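PDB 4PET: extracellular solute-binding protein, family 7, which binds pyruvate with a calcium ion and probably delivers it in the periplasm to a TRAP transporter. Local coordinates for residues A[95-108]-A[129-141]. Residues are numbered along the deposited sequence; the frame is centred on the assembly and turned at random.
Sequences SYYWKGKNFNTMFF and GMELMKKVYDQYG. With PYR (pyruvic acid), chain D.
With CG anti to the backbone N (chi1 -179°), N102 reaches across to Y140, while S95, whose OG is likewise anti to its N (-170°), meets the hydroxyl of Y137. In this TRAP solute-binding fold the loop 95-108, which brings Y96 and Y97 to pyruvate, packs against helix 129-137 and the residues that follow, to Y140. N102 suits its place because an amide faces two ways: OD1 accepts from N104 N in an Asx turn, and ND2 donates to Y140 OH at 3.0 Å, nearly straight and within the amide plane. A leucine here would probably cost Y140 OH this donor and leave the Asx turn without its acceptor. Deeper in, the Y137 hydroxyl donates to small S95 OG and is also hydrogen-bonded to Q242 NE2; S95 OG in turn donates to T105 O at 2.6 Å, on a lone pair in the carbonyl plane. The T105 methyl CG2 packs beside Y137 OH. Toward the start of helix 129-137 the flat, apolar F108 ring meets selenomethionine M133, whose CA makes a CH-pi contact over one face, 3.9 Å from the centroid; SE stands obliquely at 4.9 Å, a Met-aromatic contact, and V136 CG2 touches F108 CE2 at 3.8 Å.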
loop_
_atom_site.group_PDB
_atom_site.type_symbol
_atom_site.label_atom_id
_atom_site.label_comp_id
_atom_site.label_asym_id
_atom_site.label_seq_id
_atom_site.Cartn_x
_atom_site.Cartn_y
_atom_site.Cartn_z
ATOM N N SER A 95 8.770 -10.893 12.596
ATOM C CA SER A 95 10.213 -11.182 12.504
ATOM C C SER A 95 10.978 -10.644 13.705
ATOM O O SER A 95 11.906 -11.289 14.210
ATOM C CB SER A 95 10.791 -10.567 11.205
ATOM O OG SER A 95 12.121 -11.010 10.953
ATOM N N TYR A 96 10.588 -9.465 14.197
ATOM C CA TYR A 96 11.347 -8.870 15.264
ATOM C C TYR A 96 11.152 -9.569 16.619
ATOM O O TYR A 96 11.857 -9.249 17.596
ATOM C CB TYR A 96 11.218 -7.337 15.344
ATOM C CG TYR A 96 9.844 -6.744 15.637
ATOM C CD1 TYR A 96 8.756 -7.532 15.994
ATOM C CD2 TYR A 96 9.684 -5.371 15.624
ATOM C CE1 TYR A 96 7.509 -6.959 16.304
ATOM C CE2 TYR A 96 8.431 -4.782 15.886
ATOM C CZ TYR A 96 7.358 -5.594 16.231
ATOM O OH TYR A 96 6.148 -5.038 16.509
ATOM N N TYR A 97 10.265 -10.549 16.683
ATOM C CA TYR A 97 10.142 -11.302 17.947
ATOM C C TYR A 97 11.397 -12.166 18.146
ATOM O O TYR A 97 11.663 -12.601 19.255
ATOM C CB TYR A 97 8.895 -12.208 17.988
ATOM C CG TYR A 97 7.532 -11.476 17.978
ATOM C CD1 TYR A 97 7.420 -10.153 18.411
ATOM C CD2 TYR A 97 6.370 -12.122 17.512
ATOM C CE1 TYR A 97 6.137 -9.484 18.405
ATOM C CE2 TYR A 97 5.136 -11.499 17.530
ATOM C CZ TYR A 97 5.023 -10.186 17.968
ATOM O OH TYR A 97 3.781 -9.584 17.941
ATOM N N TRP A 98 12.127 -12.461 17.070
ATOM C CA TRP A 98 13.210 -13.426 17.160
ATOM C C TRP A 98 14.548 -12.779 17.422
ATOM O O TRP A 98 15.602 -13.391 17.217
ATOM C CB TRP A 98 13.237 -14.322 15.914
ATOM C CG TRP A 98 11.860 -14.660 15.449
ATOM C CD1 TRP A 98 11.371 -14.499 14.180
ATOM C CD2 TRP A 98 10.768 -15.182 16.229
ATOM N NE1 TRP A 98 10.052 -14.885 14.125
ATOM C CE2 TRP A 98 9.654 -15.311 15.355
ATOM C CE3 TRP A 98 10.620 -15.558 17.570
ATOM C CZ2 TRP A 98 8.395 -15.781 15.796
ATOM C CZ3 TRP A 98 9.378 -16.019 17.994
ATOM C CH2 TRP A 98 8.290 -16.127 17.111
ATOM N N LYS A 99 14.523 -11.557 17.930
ATOM C CA LYS A 99 15.772 -10.840 18.108
ATOM C C LYS A 99 16.723 -11.548 19.031
ATOM O O LYS A 99 17.940 -11.490 18.829
ATOM C CB LYS A 99 15.544 -9.356 18.497
ATOM C CG LYS A 99 14.993 -9.113 19.867
ATOM C CD LYS A 99 14.785 -7.619 20.126
ATOM C CE LYS A 99 14.098 -7.374 21.484
ATOM N NZ LYS A 99 13.992 -5.921 21.901
ATOM N N GLY A 100 16.194 -12.232 20.039
ATOM C CA GLY A 100 17.018 -13.057 20.895
ATOM C C GLY A 100 17.754 -14.172 20.192
ATOM O O GLY A 100 18.805 -14.607 20.666
ATOM N N LYS A 101 17.210 -14.642 19.075
ATOM C CA LYS A 101 17.795 -15.758 18.350
ATOM C C LYS A 101 18.788 -15.255 17.335
ATOM O O LYS A 101 19.753 -15.925 17.033
ATOM C CB LYS A 101 16.700 -16.555 17.641
ATOM C CG LYS A 101 15.745 -17.241 18.637
ATOM C CD LYS A 101 14.688 -18.076 17.946
ATOM C CE LYS A 101 13.730 -18.705 18.963
ATOM N NZ LYS A 101 14.373 -19.755 19.797
ATOM N N ASN A 102 18.544 -14.058 16.825
ATOM C CA ASN A 102 19.361 -13.476 15.766
ATOM C C ASN A 102 18.905 -12.041 15.606
ATOM O O ASN A 102 17.779 -11.789 15.161
ATOM C CB ASN A 102 19.175 -14.248 14.461
ATOM C CG ASN A 102 20.025 -13.681 13.319
ATOM O OD1 ASN A 102 20.324 -12.494 13.301
ATOM N ND2 ASN A 102 20.428 -14.535 12.380
ATOM N N PHE A 103 19.735 -11.094 16.028
ATOM C CA PHE A 103 19.302 -9.691 16.023
ATOM C C PHE A 103 18.938 -9.190 14.636
ATOM O O PHE A 103 18.186 -8.212 14.506
ATOM C CB PHE A 103 20.322 -8.740 16.672
ATOM C CG PHE A 103 21.750 -9.049 16.354
ATOM C CD1 PHE A 103 22.246 -8.900 15.067
ATOM C CD2 PHE A 103 22.616 -9.474 17.366
ATOM C CE1 PHE A 103 23.583 -9.184 14.783
ATOM C CE2 PHE A 103 23.948 -9.758 17.094
ATOM C CZ PHE A 103 24.432 -9.621 15.806
ATOM N N ASN A 104 19.418 -9.863 13.590
ATOM C CA ASN A 104 19.102 -9.395 12.226
ATOM C C ASN A 104 17.640 -9.603 11.842
ATOM O O ASN A 104 17.135 -8.948 10.916
ATOM C CB ASN A 104 20.065 -9.995 11.196
ATOM C CG ASN A 104 21.451 -9.392 11.312
ATOM O OD1 ASN A 104 21.578 -8.190 11.554
ATOM N ND2 ASN A 104 22.489 -10.214 11.192
ATOM N N THR A 105 16.941 -10.458 12.580
ATOM C CA THR A 105 15.506 -10.620 12.362
ATOM C C THR A 105 14.680 -9.364 12.684
ATOM O O THR A 105 13.554 -9.244 12.214
ATOM C CB THR A 105 14.929 -11.798 13.164
ATOM O OG1 THR A 105 15.127 -11.590 14.576
ATOM C CG2 THR A 105 15.567 -13.107 12.706
HETATM N N MSE A 106 15.218 -8.446 13.485
HETATM C CA MSE A 106 14.477 -7.227 13.857
HETATM C C MSE A 106 14.123 -6.311 12.678
HETATM O O MSE A 106 13.054 -5.707 12.653
HETATM C CB MSE A 106 15.294 -6.392 14.850
HETATM C CG MSE A 106 15.402 -6.993 16.244
HETATM SE SE MSE A 106 16.205 -5.709 17.473
HETATM C CE MSE A 106 18.036 -5.696 16.795
ATOM N N PHE A 107 15.027 -6.212 11.713
ATOM C CA PHE A 107 14.962 -5.154 10.716
ATOM C C PHE A 107 13.969 -5.422 9.575
ATOM O O PHE A 107 13.666 -4.513 8.823
ATOM C CB PHE A 107 16.377 -4.822 10.209
ATOM C CG PHE A 107 17.367 -4.647 11.338
ATOM C CD1 PHE A 107 17.236 -3.605 12.234
ATOM C CD2 PHE A 107 18.376 -5.571 11.543
ATOM C CE1 PHE A 107 18.099 -3.456 13.277
ATOM C CE2 PHE A 107 19.250 -5.441 12.613
ATOM C CZ PHE A 107 19.118 -4.395 13.467
ATOM N N PHE A 108 13.431 -6.648 9.485
ATOM C CA PHE A 108 12.453 -6.990 8.469
ATOM C C PHE A 108 11.006 -6.717 8.902
ATOM O O PHE A 108 10.082 -6.915 8.116
ATOM C CB PHE A 108 12.641 -8.438 8.013
ATOM C CG PHE A 108 14.044 -8.697 7.509
ATOM C CD1 PHE A 108 14.414 -8.279 6.227
ATOM C CD2 PHE A 108 15.010 -9.250 8.339
ATOM C CE1 PHE A 108 15.707 -8.467 5.753
ATOM C CE2 PHE A 108 16.314 -9.445 7.874
ATOM C CZ PHE A 108 16.665 -9.057 6.582
ATOM N N GLY A 129 14.784 -6.201 -0.472
ATOM C CA GLY A 129 14.430 -6.626 0.872
ATOM C C GLY A 129 14.123 -8.111 0.957
ATOM O O GLY A 129 14.592 -8.766 1.875
HETATM N N MSE A 130 13.336 -8.648 0.020
HETATM C CA MSE A 130 13.018 -10.086 0.047
HETATM C C MSE A 130 14.307 -10.942 0.064
HETATM O O MSE A 130 14.394 -11.952 0.757
HETATM C CB MSE A 130 12.189 -10.505 -1.185
HETATM C CG MSE A 130 10.736 -10.122 -1.175
HETATM SE SE MSE A 130 9.730 -10.840 0.342
HETATM C CE MSE A 130 10.194 -12.702 0.279
ATOM N N GLU A 131 15.279 -10.528 -0.741
ATOM C CA GLU A 131 16.530 -11.257 -0.914
ATOM C C GLU A 131 17.398 -11.215 0.337
ATOM O O GLU A 131 18.002 -12.226 0.708
ATOM C CB GLU A 131 17.305 -10.694 -2.120
ATOM C CG GLU A 131 16.632 -10.927 -3.476
ATOM C CD GLU A 131 15.451 -9.985 -3.802
ATOM O OE1 GLU A 131 15.256 -8.930 -3.151
ATOM O OE2 GLU A 131 14.706 -10.330 -4.742
ATOM N N LEU A 132 17.448 -10.070 1.016
ATOM C CA LEU A 132 18.168 -9.979 2.295
ATOM C C LEU A 132 17.476 -10.860 3.352
ATOM O O LEU A 132 18.126 -11.504 4.186
ATOM C CB LEU A 132 18.274 -8.521 2.784
ATOM C CG LEU A 132 19.267 -7.601 2.065
ATOM C CD1 LEU A 132 19.113 -6.131 2.495
ATOM C CD2 LEU A 132 20.720 -8.057 2.291
HETATM N N MSE A 133 16.150 -10.877 3.340
HETATM C CA MSE A 133 15.415 -11.672 4.293
HETATM C C MSE A 133 15.672 -13.164 4.109
HETATM O O MSE A 133 15.816 -13.911 5.092
HETATM C CB MSE A 133 13.909 -11.367 4.197
HETATM C CG MSE A 133 13.128 -12.141 5.226
HETATM SE SE MSE A 133 11.358 -11.356 5.570
HETATM C CE MSE A 133 10.630 -11.571 3.859
ATOM N N LYS A 134 15.777 -13.570 2.855
ATOM C CA LYS A 134 16.061 -14.958 2.489
ATOM C C LYS A 134 17.475 -15.358 2.967
ATOM O O LYS A 134 17.683 -16.481 3.453
ATOM C CB LYS A 134 15.948 -15.103 0.962
ATOM C CG LYS A 134 16.296 -16.487 0.410
ATOM C CD LYS A 134 16.196 -16.486 -1.131
ATOM C CE LYS A 134 16.169 -17.884 -1.678
ATOM N NZ LYS A 134 17.350 -18.651 -1.275
ATOM N N LYS A 135 18.436 -14.435 2.837
ATOM C CA LYS A 135 19.811 -14.721 3.292
ATOM C C LYS A 135 19.856 -14.897 4.829
ATOM O O LYS A 135 20.646 -15.665 5.338
ATOM C CB LYS A 135 20.805 -13.616 2.904
ATOM C CG LYS A 135 21.177 -13.550 1.456
ATOM C CD LYS A 135 22.602 -12.987 1.262
ATOM C CE LYS A 135 22.627 -11.450 1.294
ATOM N NZ LYS A 135 23.047 -10.785 -0.001
ATOM N N VAL A 136 19.019 -14.180 5.559
ATOM C CA VAL A 136 19.006 -14.310 7.021
ATOM C C VAL A 136 18.304 -15.604 7.414
ATOM O O VAL A 136 18.807 -16.349 8.247
ATOM C CB VAL A 136 18.350 -13.075 7.710
ATOM C CG1 VAL A 136 17.986 -13.376 9.171
ATOM C CG2 VAL A 136 19.300 -11.859 7.599
ATOM N N TYR A 137 17.166 -15.891 6.788
ATOM C CA TYR A 137 16.319 -16.988 7.225
ATOM C C TYR A 137 16.677 -18.361 6.675
ATOM O O TYR A 137 16.357 -19.383 7.300
ATOM C CB TYR A 137 14.822 -16.661 6.944
ATOM C CG TYR A 137 14.193 -15.840 8.054
ATOM C CD1 TYR A 137 13.624 -16.457 9.167
ATOM C CD2 TYR A 137 14.178 -14.464 8.001
ATOM C CE1 TYR A 137 13.066 -15.732 10.180
ATOM C CE2 TYR A 137 13.620 -13.723 9.025
ATOM C CZ TYR A 137 13.082 -14.366 10.126
ATOM O OH TYR A 137 12.484 -13.657 11.162
ATOM N N ASP A 138 17.349 -18.392 5.531
ATOM C CA ASP A 138 17.732 -19.667 4.892
ATOM C C ASP A 138 18.562 -20.529 5.804
ATOM O O ASP A 138 18.519 -21.757 5.712
ATOM C CB ASP A 138 18.560 -19.479 3.610
ATOM C CG ASP A 138 17.690 -19.350 2.349
ATOM O OD1 ASP A 138 16.450 -19.530 2.438
ATOM O OD2 ASP A 138 18.262 -19.074 1.258
ATOM N N GLN A 139 19.371 -19.888 6.629
ATOM C CA GLN A 139 20.238 -20.630 7.535
ATOM C C GLN A 139 19.421 -21.512 8.477
ATOM O O GLN A 139 19.940 -22.486 8.999
ATOM C CB GLN A 139 21.128 -19.667 8.320
ATOM C CG GLN A 139 20.380 -18.822 9.305
ATOM C CD GLN A 139 21.282 -17.831 9.992
ATOM O OE1 GLN A 139 22.071 -18.203 10.871
ATOM N NE2 GLN A 139 21.183 -16.557 9.598
ATOM N N TYR A 140 18.146 -21.184 8.684
ATOM C CA TYR A 140 17.292 -21.959 9.589
ATOM C C TYR A 140 16.392 -22.955 8.872
ATOM O O TYR A 140 15.620 -23.680 9.517
ATOM C CB TYR A 140 16.439 -21.017 10.441
ATOM C CG TYR A 140 17.276 -20.030 11.173
ATOM C CD1 TYR A 140 18.135 -20.438 12.197
ATOM C CD2 TYR A 140 17.212 -18.691 10.870
ATOM C CE1 TYR A 140 18.923 -19.542 12.866
ATOM C CE2 TYR A 140 18.006 -17.788 11.531
ATOM C CZ TYR A 140 18.860 -18.225 12.525
ATOM O OH TYR A 140 19.627 -17.302 13.168
ATOM N N GLY A 141 16.477 -22.991 7.546
ATOM C CA GLY A 141 15.558 -23.787 6.760
ATOM C C GLY A 141 14.136 -23.220 6.868
ATOM O O GLY A 141 13.133 -23.949 6.762
HETATM C C PYR D . 3.742 -5.831 18.144
HETATM O O PYR D . 4.071 -4.854 18.946
HETATM O OXT PYR D . 3.964 -7.038 18.580
HETATM C CA PYR D . 3.097 -5.580 16.914
HETATM O O3 PYR D . 3.063 -4.378 16.399
HETATM C CB PYR D . 2.376 -6.669 16.181
HETATM O O HOH W 1 21.086 -18.127 15.262
#